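Local structure of 11S globulin subunit beta (Cucurbita maxima, 2E9Q) at residues G327-N332 with M446-P451; V356-N361 with Q375-P380; D56-A61 with H344-A349. The protein serves as a seed storage protein, a nutrient reservoir of the 11S globulin family whose subunits assemble into hexamers. One frame throughout, in Å; residues are numbered along the deposited sequence. Where two conformers were deposited one is given.

Contact 1: G327-N332 with M446-P451; sequences GVLYSN and MRVLSP
L329 and V448 supply the one apolar side-chain contact here, methyl on methyl: L329 CD2 lies 3.7 Å from V448 CG1. V448's CB is directed toward the other segment, whereas that of L329 is not; with CG anti to the carbonyl carbon (chi1 -88°), the leucine carries CD2 over to the valine, and the two side chains run past one another in opposite directions. Neighbouring strand 334-340 adds V335 against L329. L329 and V448 belong to different antiparallel sheets of the C-terminal cupin domain, L329 to strand 323-329 and V448 to the short strand 448-449 beside 334-340, so their contact is a piece of the packing between the sheets of a cupin barrel. Two magnesium-binding residues are close: R447, which salt-bridges E325 through NH1, and K387, whose side chain is about 5 Å from that of L329. Past the strand end, the chain turns through S331, whose carbonyl O sits 3.2 Å from P451 CG, a close approach of a peptide oxygen to the proline ring. The hydroxyl of S331 is engaged elsewhere, by the carbonyl of D391. At N332 the backbone O comes to 4.0 Å from P451 CA, while its CB faces P451 CG at 4.4 Å. N332 ND2 is hydrogen-bonded to D391 OD2, which ties the amide to the residue just after strand 384-390.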
ATOM      1  N   GLY A 327      -9.355 -24.938 -11.958  1.00 44.66           N
ATOM      2  CA  GLY A 327      -8.701 -25.922 -12.796  1.00 40.49           C
ATOM      3  C   GLY A 327      -9.307 -27.304 -12.789  1.00 47.18           C
ATOM      4  O   GLY A 327      -9.971 -27.722 -11.841  1.00 46.20           O
ATOM      5  N   VAL A 328      -9.070 -28.023 -13.874  1.00 49.37           N
ATOM      6  CA  VAL A 328      -9.574 -29.376 -14.002  1.00 54.37           C
ATOM      7  C   VAL A 328      -8.516 -30.191 -14.716  1.00 52.84           C
ATOM      8  O   VAL A 328      -8.145 -29.884 -15.846  1.00 57.35           O
ATOM      9  CB  VAL A 328     -10.892 -29.419 -14.814  1.00 57.35           C
ATOM     10  CG1 VAL A 328     -11.254 -30.864 -15.142  1.00 59.97           C
ATOM     11  CG2 VAL A 328     -12.009 -28.774 -14.026  1.00 45.57           C
ATOM     12  N   LEU A 329      -8.005 -31.208 -14.038  1.00 50.96           N
ATOM     13  CA  LEU A 329      -7.002 -32.072 -14.634  1.00 56.58           C
ATOM     14  C   LEU A 329      -7.578 -33.463 -14.816  1.00 54.54           C
ATOM     15  O   LEU A 329      -8.230 -33.991 -13.915  1.00 51.46           O
ATOM     16  CB  LEU A 329      -5.750 -32.163 -13.749  1.00 50.67           C
ATOM     17  CG  LEU A 329      -4.645 -31.126 -13.942  1.00 52.03           C
ATOM     18  CD1 LEU A 329      -3.457 -31.441 -13.011  1.00 45.31           C
ATOM     19  CD2 LEU A 329      -4.196 -31.140 -15.400  1.00 43.70           C
ATOM     20  N   TYR A 330      -7.342 -34.040 -15.991  1.00 54.85           N
ATOM     21  CA  TYR A 330      -7.801 -35.391 -16.301  1.00 62.09           C
ATOM     22  C   TYR A 330      -6.817 -36.344 -15.640  1.00 64.87           C
ATOM     23  O   TYR A 330      -5.691 -35.953 -15.313  1.00 61.23           O
ATOM     24  CB  TYR A 330      -7.788 -35.635 -17.818  1.00 63.53           C
ATOM     25  CG  TYR A 330      -8.814 -34.840 -18.590  1.00 62.67           C
ATOM     26  CD1 TYR A 330      -8.635 -34.565 -19.944  1.00 60.05           C
ATOM     27  CD2 TYR A 330      -9.963 -34.351 -17.962  1.00 63.28           C
ATOM     28  CE1 TYR A 330      -9.574 -33.816 -20.656  1.00 61.86           C
ATOM     29  CE2 TYR A 330     -10.904 -33.606 -18.659  1.00 58.16           C
ATOM     30  CZ  TYR A 330     -10.705 -33.341 -20.003  1.00 65.52           C
ATOM     31  OH  TYR A 330     -11.641 -32.602 -20.687  1.00 68.95           O
ATOM     32  N   SER A 331      -7.236 -37.592 -15.460  1.00 63.87           N
ATOM     33  CA  SER A 331      -6.392 -38.602 -14.836  1.00 64.71           C
ATOM     34  C   SER A 331      -4.957 -38.552 -15.341  1.00 64.23           C
ATOM     35  O   SER A 331      -4.708 -38.548 -16.552  1.00 60.43           O
ATOM     36  CB  SER A 331      -6.967 -39.999 -15.084  1.00 65.33           C
ATOM     37  OG  SER A 331      -8.307 -40.077 -14.632  1.00 77.19           O
ATOM     38  N   ASN A 332      -4.021 -38.492 -14.397  1.00 57.41           N
ATOM     39  CA  ASN A 332      -2.598 -38.472 -14.713  1.00 55.33           C
ATOM     40  C   ASN A 332      -2.126 -37.237 -15.472  1.00 57.87           C
ATOM     41  O   ASN A 332      -0.970 -37.168 -15.910  1.00 53.97           O
ATOM     42  CB  ASN A 332      -2.266 -39.749 -15.481  1.00 64.05           C
ATOM     43  CG  ASN A 332      -2.882 -40.971 -14.827  1.00 69.37           C
ATOM     44  OD1 ASN A 332      -3.481 -41.819 -15.490  1.00 74.08           O
ATOM     45  ND2 ASN A 332      -2.747 -41.057 -13.510  1.00 69.85           N
ATOM     46  N   MET A 446       0.917 -26.705 -23.736  1.00 65.41           N
ATOM     47  CA  MET A 446       0.991 -25.445 -22.997  1.00 69.37           C
ATOM     48  C   MET A 446       0.988 -25.572 -21.472  1.00 64.90           C
ATOM     49  O   MET A 446       1.785 -26.318 -20.908  1.00 70.81           O
ATOM     50  CB  MET A 446      -0.136 -24.514 -23.441  1.00 73.09           C
ATOM     51  CG  MET A 446       0.203 -23.040 -23.288  1.00 87.37           C
ATOM     52  SD  MET A 446       1.525 -22.529 -24.419  1.00102.20           S
ATOM     53  CE  MET A 446       3.028 -22.834 -23.425  1.00106.84           C
ATOM     54  N   ARG A 447       0.104 -24.835 -20.801  1.00 64.93           N
ATOM     55  CA  ARG A 447       0.035 -24.874 -19.342  1.00 46.59           C
ATOM     56  C   ARG A 447      -0.360 -26.252 -18.841  1.00 56.67           C
ATOM     57  O   ARG A 447       0.216 -26.772 -17.880  1.00 50.47           O
ATOM     58  CB  ARG A 447      -0.955 -23.833 -18.808  0.50 50.11           C
ATOM     59  CG  ARG A 447      -0.813 -23.607 -17.309  0.50 50.35           C
ATOM     60  CD  ARG A 447      -1.860 -22.665 -16.744  0.50 54.49           C
ATOM     61  NE  ARG A 447      -1.968 -21.422 -17.500  0.50 51.61           N
ATOM     62  CZ  ARG A 447      -2.533 -20.313 -17.029  0.50 50.54           C
ATOM     63  NH1 ARG A 447      -3.028 -20.293 -15.799  0.50 41.35           N
ATOM     64  NH2 ARG A 447      -2.622 -19.234 -17.794  0.50 41.62           N
ATOM     65  N   VAL A 448      -1.359 -26.843 -19.486  1.00 53.38           N
ATOM     66  CA  VAL A 448      -1.806 -28.166 -19.101  1.00 54.69           C
ATOM     67  C   VAL A 448      -1.159 -29.187 -20.028  1.00 61.69           C
ATOM     68  O   VAL A 448      -1.158 -29.022 -21.249  1.00 63.57           O
ATOM     69  CB  VAL A 448      -3.330 -28.291 -19.183  1.00 52.52           C
ATOM     70  CG1 VAL A 448      -3.751 -29.711 -18.831  1.00 54.91           C
ATOM     71  CG2 VAL A 448      -3.979 -27.303 -18.227  1.00 47.20           C
ATOM     72  N   LEU A 449      -0.591 -30.229 -19.434  1.00 60.15           N
ATOM     73  CA  LEU A 449       0.073 -31.278 -20.187  1.00 56.89           C
ATOM     74  C   LEU A 449      -0.750 -32.551 -20.201  1.00 63.78           C
ATOM     75  O   LEU A 449      -1.154 -33.056 -19.151  1.00 71.00           O
ATOM     76  CB  LEU A 449       1.440 -31.572 -19.582  1.00 58.63           C
ATOM     77  CG  LEU A 449       2.590 -30.652 -19.983  1.00 58.65           C
ATOM     78  CD1 LEU A 449       2.184 -29.207 -19.864  1.00 67.77           C
ATOM     79  CD2 LEU A 449       3.784 -30.950 -19.095  1.00 63.02           C
ATOM     80  N   SER A 450      -1.000 -33.070 -21.398  1.00 66.59           N
ATOM     81  CA  SER A 450      -1.773 -34.297 -21.541  1.00 69.11           C
ATOM     82  C   SER A 450      -0.946 -35.467 -21.019  1.00 65.13           C
ATOM     83  O   SER A 450       0.279 -35.468 -21.147  1.00 59.07           O
ATOM     84  CB  SER A 450      -2.140 -34.514 -23.014  1.00 72.12           C
ATOM     85  OG  SER A 450      -1.002 -34.393 -23.847  1.00 65.30           O
ATOM     86  N   PRO A 451      -1.603 -36.468 -20.409  1.00 62.19           N
ATOM     87  CA  PRO A 451      -0.899 -37.635 -19.877  1.00 65.26           C
ATOM     88  C   PRO A 451       0.198 -38.101 -20.827  1.00 75.60           C
ATOM     89  O   PRO A 451      -0.073 -38.556 -21.939  1.00 70.79           O
ATOM     90  CB  PRO A 451      -2.014 -38.661 -19.714  1.00 59.15           C
ATOM     91  CG  PRO A 451      -3.162 -37.807 -19.289  1.00 62.22           C
ATOM     92  CD  PRO A 451      -3.059 -36.619 -20.244  1.00 65.87           C
TER

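Contact 2: V356-N361 with Q375-P380; sequences VQVVDN and QVLMIP
Methyl groups of V358 and I379 make the closest approach between the segments, V358 CG2 to I379 CD1 at 3.5 Å. The CB of V358 is directed toward the other strand. I379 has to extend to it: CG1 lies beside the backbone N (chi1 -51°), and the second torsion carries CD1 over to the valine, so that the two side chains meet at a slant. Two residues earlier on each strand, V356 CG1 packs on L377 CD2 at 3.8 Å, these two passing each other in opposite directions. L377 CD2 also comes within 4.4 Å of V358 CG2, a looser touch that links the two pairs. The apolar layer continues into F367 and V371 of strand 365-372, which touch V356, and F383, which touches V358; the side chain of V356 is also about 4 Å from that of K387, a magnesium-binding residue.

Backbone pairing plays no part between the segments. Strands 356-359 and 376-379 run 9.7 Å apart at their axes, their directions 25° from parallel; they are facing layers of the C-terminal cupin barrel, not sheet neighbours. Q357 points away from the contact and is buried, its NE2 bonded to D368 OD1 and its OE1 to the backbone N of A214 in the second subunit.

With all four touching residues buried and aliphatic, the contact depends on shape and on exclusion of water, and carries no directional bond.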
ATOM      1  N   VAL A 356       1.927 -32.810  -5.729  1.00 51.74           N
ATOM      2  CA  VAL A 356       2.379 -31.450  -5.976  1.00 46.33           C
ATOM      3  C   VAL A 356       3.755 -31.182  -5.388  1.00 47.26           C
ATOM      4  O   VAL A 356       4.040 -31.578  -4.258  1.00 48.63           O
ATOM      5  CB  VAL A 356       1.406 -30.433  -5.364  1.00 36.20           C
ATOM      6  CG1 VAL A 356       1.880 -29.019  -5.665  1.00 41.12           C
ATOM      7  CG2 VAL A 356       0.004 -30.658  -5.912  1.00 39.53           C
ATOM      8  N   GLN A 357       4.597 -30.502  -6.160  1.00 43.94           N
ATOM      9  CA  GLN A 357       5.927 -30.133  -5.713  1.00 41.68           C
ATOM     10  C   GLN A 357       6.108 -28.635  -5.894  1.00 48.20           C
ATOM     11  O   GLN A 357       5.720 -28.067  -6.924  1.00 49.03           O
ATOM     12  CB  GLN A 357       7.013 -30.876  -6.493  1.00 44.96           C
ATOM     13  CG  GLN A 357       7.046 -32.383  -6.259  1.00 52.47           C
ATOM     14  CD  GLN A 357       8.396 -33.000  -6.593  1.00 54.00           C
ATOM     15  OE1 GLN A 357       9.002 -32.687  -7.615  1.00 50.80           O
ATOM     16  NE2 GLN A 357       8.869 -33.887  -5.727  1.00 64.43           N
ATOM     17  N   VAL A 358       6.692 -28.000  -4.883  1.00 40.18           N
ATOM     18  CA  VAL A 358       6.933 -26.568  -4.893  1.00 38.14           C
ATOM     19  C   VAL A 358       8.396 -26.334  -4.548  1.00 45.31           C
ATOM     20  O   VAL A 358       8.927 -26.958  -3.632  1.00 43.83           O
ATOM     21  CB  VAL A 358       6.047 -25.858  -3.848  1.00 42.29           C
ATOM     22  CG1 VAL A 358       6.257 -24.354  -3.924  1.00 37.70           C
ATOM     23  CG2 VAL A 358       4.573 -26.228  -4.065  1.00 37.47           C
ATOM     24  N   VAL A 359       9.044 -25.433  -5.276  1.00 44.75           N
ATOM     25  CA  VAL A 359      10.449 -25.151  -5.045  1.00 41.47           C
ATOM     26  C   VAL A 359      10.663 -23.674  -4.786  1.00 49.14           C
ATOM     27  O   VAL A 359       9.987 -22.824  -5.375  1.00 45.92           O
ATOM     28  CB  VAL A 359      11.301 -25.600  -6.259  1.00 42.59           C
ATOM     29  CG1 VAL A 359      12.758 -25.247  -6.045  1.00 42.25           C
ATOM     30  CG2 VAL A 359      11.148 -27.105  -6.466  1.00 43.88           C
ATOM     31  N   ASP A 360      11.606 -23.358  -3.904  1.00 45.68           N
ATOM     32  CA  ASP A 360      11.864 -21.965  -3.580  1.00 38.66           C
ATOM     33  C   ASP A 360      13.091 -21.415  -4.278  1.00 40.01           C
ATOM     34  O   ASP A 360      13.657 -22.061  -5.160  1.00 41.60           O
ATOM     35  CB  ASP A 360      11.960 -21.777  -2.060  1.00 48.64           C
ATOM     36  CG  ASP A 360      13.184 -22.460  -1.445  1.00 53.10           C
ATOM     37  OD1 ASP A 360      13.190 -22.581  -0.206  1.00 47.52           O
ATOM     38  OD2 ASP A 360      14.130 -22.854  -2.179  1.00 45.30           O
ATOM     39  N   ASN A 361      13.479 -20.204  -3.898  1.00 38.89           N
ATOM     40  CA  ASN A 361      14.622 -19.530  -4.500  1.00 43.58           C
ATOM     41  C   ASN A 361      15.968 -20.169  -4.161  1.00 46.92           C
ATOM     42  O   ASN A 361      16.989 -19.858  -4.787  1.00 45.10           O
ATOM     43  CB  ASN A 361      14.621 -18.056  -4.089  1.00 45.32           C
ATOM     44  CG  ASN A 361      14.638 -17.870  -2.578  1.00 45.48           C
ATOM     45  OD1 ASN A 361      15.630 -17.421  -2.008  1.00 45.66           O
ATOM     46  ND2 ASN A 361      13.544 -18.217  -1.930  1.00 38.38           N
ATOM     47  N   GLN A 375      -8.725 -30.070   0.812  1.00 36.29           N
ATOM     48  CA  GLN A 375      -7.517 -29.471   1.356  1.00 42.47           C
ATOM     49  C   GLN A 375      -7.083 -28.192   0.650  1.00 47.93           C
ATOM     50  O   GLN A 375      -7.448 -27.948  -0.500  1.00 42.22           O
ATOM     51  CB  GLN A 375      -6.360 -30.472   1.315  1.00 45.13           C
ATOM     52  CG  GLN A 375      -6.592 -31.753   2.111  1.00 44.57           C
ATOM     53  CD  GLN A 375      -5.349 -32.627   2.147  1.00 48.15           C
ATOM     54  OE1 GLN A 375      -4.717 -32.877   1.115  1.00 45.74           O
ATOM     55  NE2 GLN A 375      -4.990 -33.093   3.337  1.00 50.17           N
ATOM     56  N   VAL A 376      -6.269 -27.403   1.355  1.00 49.28           N
ATOM     57  CA  VAL A 376      -5.743 -26.138   0.854  1.00 41.91           C
ATOM     58  C   VAL A 376      -4.211 -26.066   0.858  1.00 40.53           C
ATOM     59  O   VAL A 376      -3.572 -26.348   1.868  1.00 41.65           O
ATOM     60  CB  VAL A 376      -6.258 -24.961   1.711  1.00 48.52           C
ATOM     61  CG1 VAL A 376      -5.640 -23.639   1.217  1.00 41.44           C
ATOM     62  CG2 VAL A 376      -7.789 -24.917   1.668  1.00 44.86           C
ATOM     63  N   LEU A 377      -3.631 -25.696  -0.278  1.00 42.20           N
ATOM     64  CA  LEU A 377      -2.191 -25.526  -0.394  1.00 37.22           C
ATOM     65  C   LEU A 377      -1.963 -24.083  -0.846  1.00 39.35           C
ATOM     66  O   LEU A 377      -2.449 -23.674  -1.894  1.00 46.16           O
ATOM     67  CB  LEU A 377      -1.580 -26.490  -1.414  1.00 31.76           C
ATOM     68  CG  LEU A 377      -0.069 -26.263  -1.634  1.00 41.28           C
ATOM     69  CD1 LEU A 377       0.716 -26.572  -0.357  1.00 41.36           C
ATOM     70  CD2 LEU A 377       0.421 -27.134  -2.767  1.00 34.96           C
ATOM     71  N   MET A 378      -1.239 -23.320  -0.032  1.00 40.32           N
ATOM     72  CA  MET A 378      -0.935 -21.918  -0.300  1.00 34.60           C
ATOM     73  C   MET A 378       0.385 -21.895  -1.039  1.00 42.62           C
ATOM     74  O   MET A 378       1.403 -22.304  -0.483  1.00 50.03           O
ATOM     75  CB  MET A 378      -0.799 -21.177   1.038  1.00 46.37           C
ATOM     76  CG  MET A 378      -1.165 -19.693   1.064  1.00 58.96           C
ATOM     77  SD  MET A 378      -0.094 -18.565   0.143  1.00 58.61           S
ATOM     78  CE  MET A 378       1.195 -18.280   1.328  1.00 52.78           C
ATOM     79  N   ILE A 379       0.374 -21.461  -2.298  1.00 43.53           N
ATOM     80  CA  ILE A 379       1.596 -21.371  -3.091  1.00 31.95           C
ATOM     81  C   ILE A 379       2.051 -19.912  -3.121  1.00 44.61           C
ATOM     82  O   ILE A 379       1.400 -19.060  -3.734  1.00 40.77           O
ATOM     83  CB  ILE A 379       1.370 -21.810  -4.541  1.00 44.88           C
ATOM     84  CG1 ILE A 379       0.680 -23.177  -4.587  1.00 48.36           C
ATOM     85  CG2 ILE A 379       2.696 -21.803  -5.289  1.00 33.83           C
ATOM     86  CD1 ILE A 379       1.585 -24.336  -4.297  1.00 57.77           C
ATOM     87  N   PRO A 380       3.183 -19.603  -2.464  1.00 46.05           N
ATOM     88  CA  PRO A 380       3.690 -18.226  -2.440  1.00 39.17           C
ATOM     89  C   PRO A 380       4.107 -17.665  -3.807  1.00 43.34           C
ATOM     90  O   PRO A 380       4.539 -18.395  -4.705  1.00 37.85           O
ATOM     91  CB  PRO A 380       4.885 -18.306  -1.484  1.00 34.82           C
ATOM     92  CG  PRO A 380       4.554 -19.474  -0.600  1.00 40.34           C
ATOM     93  CD  PRO A 380       3.973 -20.470  -1.569  1.00 44.63           C
TER

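Contact 3: D56-A61 with H344-A349; sequences DEFQCA and HSVMYA
A61 sets its CB over one face of the H344 imidazole, 3.8 Å from the ring centroid and 22° off the ring normal, a CH-pi contact. The methyl is offset toward the rim, nearest to H344 CD2 at 3.5 Å. H344 CG stands anti to the carbonyl carbon (chi1 -60°), which brings the ring up to A61. F58 contributes a second, lighter touch: its CE2 lies 4.4 Å from V346 CG1, an oblique approach to the ring. Though F58 sets out away from the strand, the CE2 side of its ring approaches V346.

The imidazole is held in place by bonds at both nitrogens, H344 ND1 to the backbone N of Q381 and NE2 to the carbonyl O of Q169 in the second subunit. This pins the ring's orientation against the methyl and brings the subunit interface right up to the contact. On the helix side, C60 is tied to C27 by a disulfide, while D56 salt-bridges R28.

Helix 56-61 belongs to the N-terminal cupin domain and strand 345-350 to the C-terminal one, so the contact joins the two halves of the subunit. V376 and M378 of strand 376-379 lie against F58, and V63 of strand 63-70 touches both F58 and V346.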
ATOM      1  N   ASP A  56       1.772 -20.791   8.947  1.00 40.64           N
ATOM      2  CA  ASP A  56       2.861 -19.957   8.414  1.00 45.97           C
ATOM      3  C   ASP A  56       2.624 -19.354   7.011  1.00 45.66           C
ATOM      4  O   ASP A  56       2.783 -18.141   6.829  1.00 43.27           O
ATOM      5  CB  ASP A  56       4.179 -20.736   8.406  1.00 45.29           C
ATOM      6  CG  ASP A  56       4.723 -20.998   9.817  1.00 57.48           C
ATOM      7  OD1 ASP A  56       5.549 -21.922   9.973  1.00 50.27           O
ATOM      8  OD2 ASP A  56       4.333 -20.277  10.763  1.00 52.18           O
ATOM      9  N   GLU A  57       2.260 -20.179   6.030  1.00 41.34           N
ATOM     10  CA  GLU A  57       2.012 -19.669   4.673  1.00 47.33           C
ATOM     11  C   GLU A  57       0.894 -18.634   4.688  1.00 40.27           C
ATOM     12  O   GLU A  57       1.028 -17.554   4.115  1.00 40.50           O
ATOM     13  CB  GLU A  57       1.552 -20.768   3.704  1.00 55.50           C
ATOM     14  CG  GLU A  57       2.406 -21.988   3.584  1.00 62.03           C
ATOM     15  CD  GLU A  57       2.121 -23.011   4.650  1.00 49.34           C
ATOM     16  OE1 GLU A  57       2.642 -22.845   5.769  1.00 48.55           O
ATOM     17  OE2 GLU A  57       1.371 -23.969   4.362  1.00 48.31           O
ATOM     18  N   PHE A  58      -0.223 -18.994   5.318  1.00 36.38           N
ATOM     19  CA  PHE A  58      -1.378 -18.111   5.394  1.00 42.34           C
ATOM     20  C   PHE A  58      -1.045 -16.768   6.008  1.00 48.56           C
ATOM     21  O   PHE A  58      -1.426 -15.720   5.483  1.00 44.56           O
ATOM     22  CB  PHE A  58      -2.504 -18.757   6.207  1.00 41.77           C
ATOM     23  CG  PHE A  58      -3.325 -19.750   5.430  1.00 46.68           C
ATOM     24  CD1 PHE A  58      -4.573 -20.149   5.896  1.00 47.88           C
ATOM     25  CD2 PHE A  58      -2.854 -20.290   4.238  1.00 46.70           C
ATOM     26  CE1 PHE A  58      -5.343 -21.071   5.182  1.00 51.11           C
ATOM     27  CE2 PHE A  58      -3.620 -21.214   3.522  1.00 47.90           C
ATOM     28  CZ  PHE A  58      -4.862 -21.601   3.998  1.00 39.73           C
ATOM     29  N   GLN A  59      -0.336 -16.813   7.128  1.00 40.02           N
ATOM     30  CA  GLN A  59       0.039 -15.608   7.838  1.00 41.16           C
ATOM     31  C   GLN A  59       0.890 -14.715   6.940  1.00 42.71           C
ATOM     32  O   GLN A  59       0.735 -13.503   6.937  1.00 47.21           O
ATOM     33  CB  GLN A  59       0.802 -15.990   9.107  1.00 47.76           C
ATOM     34  CG  GLN A  59       0.771 -14.953  10.206  1.00 58.61           C
ATOM     35  CD  GLN A  59       1.497 -15.426  11.462  1.00 65.95           C
ATOM     36  OE1 GLN A  59       1.692 -14.661  12.404  1.00 69.83           O
ATOM     37  NE2 GLN A  59       1.893 -16.694  11.478  1.00 60.87           N
ATOM     38  N   CYS A  60       1.785 -15.313   6.166  1.00 46.45           N
ATOM     39  CA  CYS A  60       2.631 -14.526   5.283  1.00 45.25           C
ATOM     40  C   CYS A  60       1.766 -13.770   4.289  1.00 51.36           C
ATOM     41  O   CYS A  60       1.901 -12.550   4.118  1.00 49.17           O
ATOM     42  CB  CYS A  60       3.582 -15.433   4.523  1.00 46.15           C
ATOM     43  SG  CYS A  60       4.706 -14.540   3.409  1.00 50.65           S
ATOM     44  N   ALA A  61       0.869 -14.510   3.645  1.00 43.18           N
ATOM     45  CA  ALA A  61      -0.027 -13.952   2.650  1.00 47.83           C
ATOM     46  C   ALA A  61      -1.240 -13.249   3.256  1.00 42.38           C
ATOM     47  O   ALA A  61      -1.926 -12.512   2.571  1.00 56.09           O
ATOM     48  CB  ALA A  61      -0.478 -15.051   1.689  1.00 45.43           C
ATOM     49  N   HIS A 344       0.028 -14.507  -4.690  1.00 34.45           N
ATOM     50  CA  HIS A 344       0.059 -15.779  -4.000  1.00 38.35           C
ATOM     51  C   HIS A 344      -1.075 -16.552  -4.638  1.00 42.63           C
ATOM     52  O   HIS A 344      -1.989 -15.959  -5.231  1.00 41.00           O
ATOM     53  CB  HIS A 344      -0.217 -15.597  -2.507  1.00 35.39           C
ATOM     54  CG  HIS A 344       0.772 -14.714  -1.820  1.00 39.37           C
ATOM     55  ND1 HIS A 344       2.095 -15.066  -1.658  1.00 43.64           N
ATOM     56  CD2 HIS A 344       0.635 -13.486  -1.267  1.00 38.17           C
ATOM     57  CE1 HIS A 344       2.731 -14.091  -1.034  1.00 40.75           C
ATOM     58  NE2 HIS A 344       1.869 -13.121  -0.786  1.00 36.77           N
ATOM     59  N   SER A 345      -1.032 -17.868  -4.528  1.00 38.77           N
ATOM     60  CA  SER A 345      -2.072 -18.676  -5.119  1.00 36.59           C
ATOM     61  C   SER A 345      -2.555 -19.656  -4.063  1.00 45.29           C
ATOM     62  O   SER A 345      -1.832 -20.582  -3.683  1.00 43.76           O
ATOM     63  CB  SER A 345      -1.514 -19.396  -6.351  1.00 38.90           C
ATOM     64  OG  SER A 345      -2.514 -20.165  -7.000  1.00 53.36           O
ATOM     65  N   VAL A 346      -3.773 -19.443  -3.584  1.00 40.23           N
ATOM     66  CA  VAL A 346      -4.344 -20.293  -2.551  1.00 38.89           C
ATOM     67  C   VAL A 346      -5.288 -21.338  -3.151  1.00 46.03           C
ATOM     68  O   VAL A 346      -6.460 -21.068  -3.433  1.00 41.69           O
ATOM     69  CB  VAL A 346      -5.068 -19.421  -1.507  1.00 37.30           C
ATOM     70  CG1 VAL A 346      -5.463 -20.242  -0.304  1.00 36.66           C
ATOM     71  CG2 VAL A 346      -4.156 -18.276  -1.086  1.00 38.25           C
ATOM     72  N   MET A 347      -4.755 -22.544  -3.331  1.00 48.48           N
ATOM     73  CA  MET A 347      -5.501 -23.650  -3.925  1.00 46.11           C
ATOM     74  C   MET A 347      -6.334 -24.533  -3.004  1.00 43.86           C
ATOM     75  O   MET A 347      -5.819 -25.126  -2.060  1.00 45.38           O
ATOM     76  CB  MET A 347      -4.546 -24.549  -4.708  1.00 45.95           C
ATOM     77  CG  MET A 347      -5.204 -25.806  -5.228  1.00 51.57           C
ATOM     78  SD  MET A 347      -4.104 -26.826  -6.194  1.00 56.36           S
ATOM     79  CE  MET A 347      -3.888 -25.838  -7.543  1.00 67.66           C
ATOM     80  N   TYR A 348      -7.626 -24.614  -3.289  1.00 34.85           N
ATOM     81  CA  TYR A 348      -8.540 -25.471  -2.546  1.00 41.77           C
ATOM     82  C   TYR A 348      -8.953 -26.594  -3.512  1.00 48.18           C
ATOM     83  O   TYR A 348      -9.516 -26.329  -4.579  1.00 44.65           O
ATOM     84  CB  TYR A 348      -9.788 -24.712  -2.109  1.00 37.04           C
ATOM     85  CG  TYR A 348     -10.827 -25.612  -1.497  1.00 47.82           C
ATOM     86  CD1 TYR A 348     -10.792 -25.933  -0.142  1.00 42.16           C
ATOM     87  CD2 TYR A 348     -11.822 -26.197  -2.289  1.00 40.80           C
ATOM     88  CE1 TYR A 348     -11.720 -26.822   0.414  1.00 45.75           C
ATOM     89  CE2 TYR A 348     -12.750 -27.079  -1.745  1.00 36.91           C
ATOM     90  CZ  TYR A 348     -12.698 -27.391  -0.399  1.00 49.83           C
ATOM     91  OH  TYR A 348     -13.628 -28.260   0.138  1.00 40.60           O
ATOM     92  N   ALA A 349      -8.678 -27.840  -3.138  1.00 42.59           N
ATOM     93  CA  ALA A 349      -9.013 -28.978  -3.985  1.00 45.47           C
ATOM     94  C   ALA A 349     -10.504 -29.312  -3.889  1.00 44.88           C
ATOM     95  O   ALA A 349     -11.007 -29.606  -2.807  1.00 47.18           O
ATOM     96  CB  ALA A 349      -8.171 -30.183  -3.587  1.00 45.73           C
TER

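In the fold
All three contacts involve the C-terminal cupin domain. Contacts 2 and 3 are close, their centres 8 Å apart, and meet directly: strands 376-379 and 345-350 are neighbours in one sheet, where I379 N to S345 O and L377 N to M347 O are probable hydrogen bonds. Contact 1 lies about 18 Å from contact 2 and 22 Å from contact 3, centre to centre. Along the chain, contact 3 closes before contact 2 opens, contact 2 falls entirely between the segments of contact 1, and the segments of contacts 1 and 3 alternate. Contacts 1 and 2 each join the same two sheets of the barrel, contact 1 through strand 448-449 near the end of the modelled chain; contact 3 adds the N-terminal helix 56-61 to one of them.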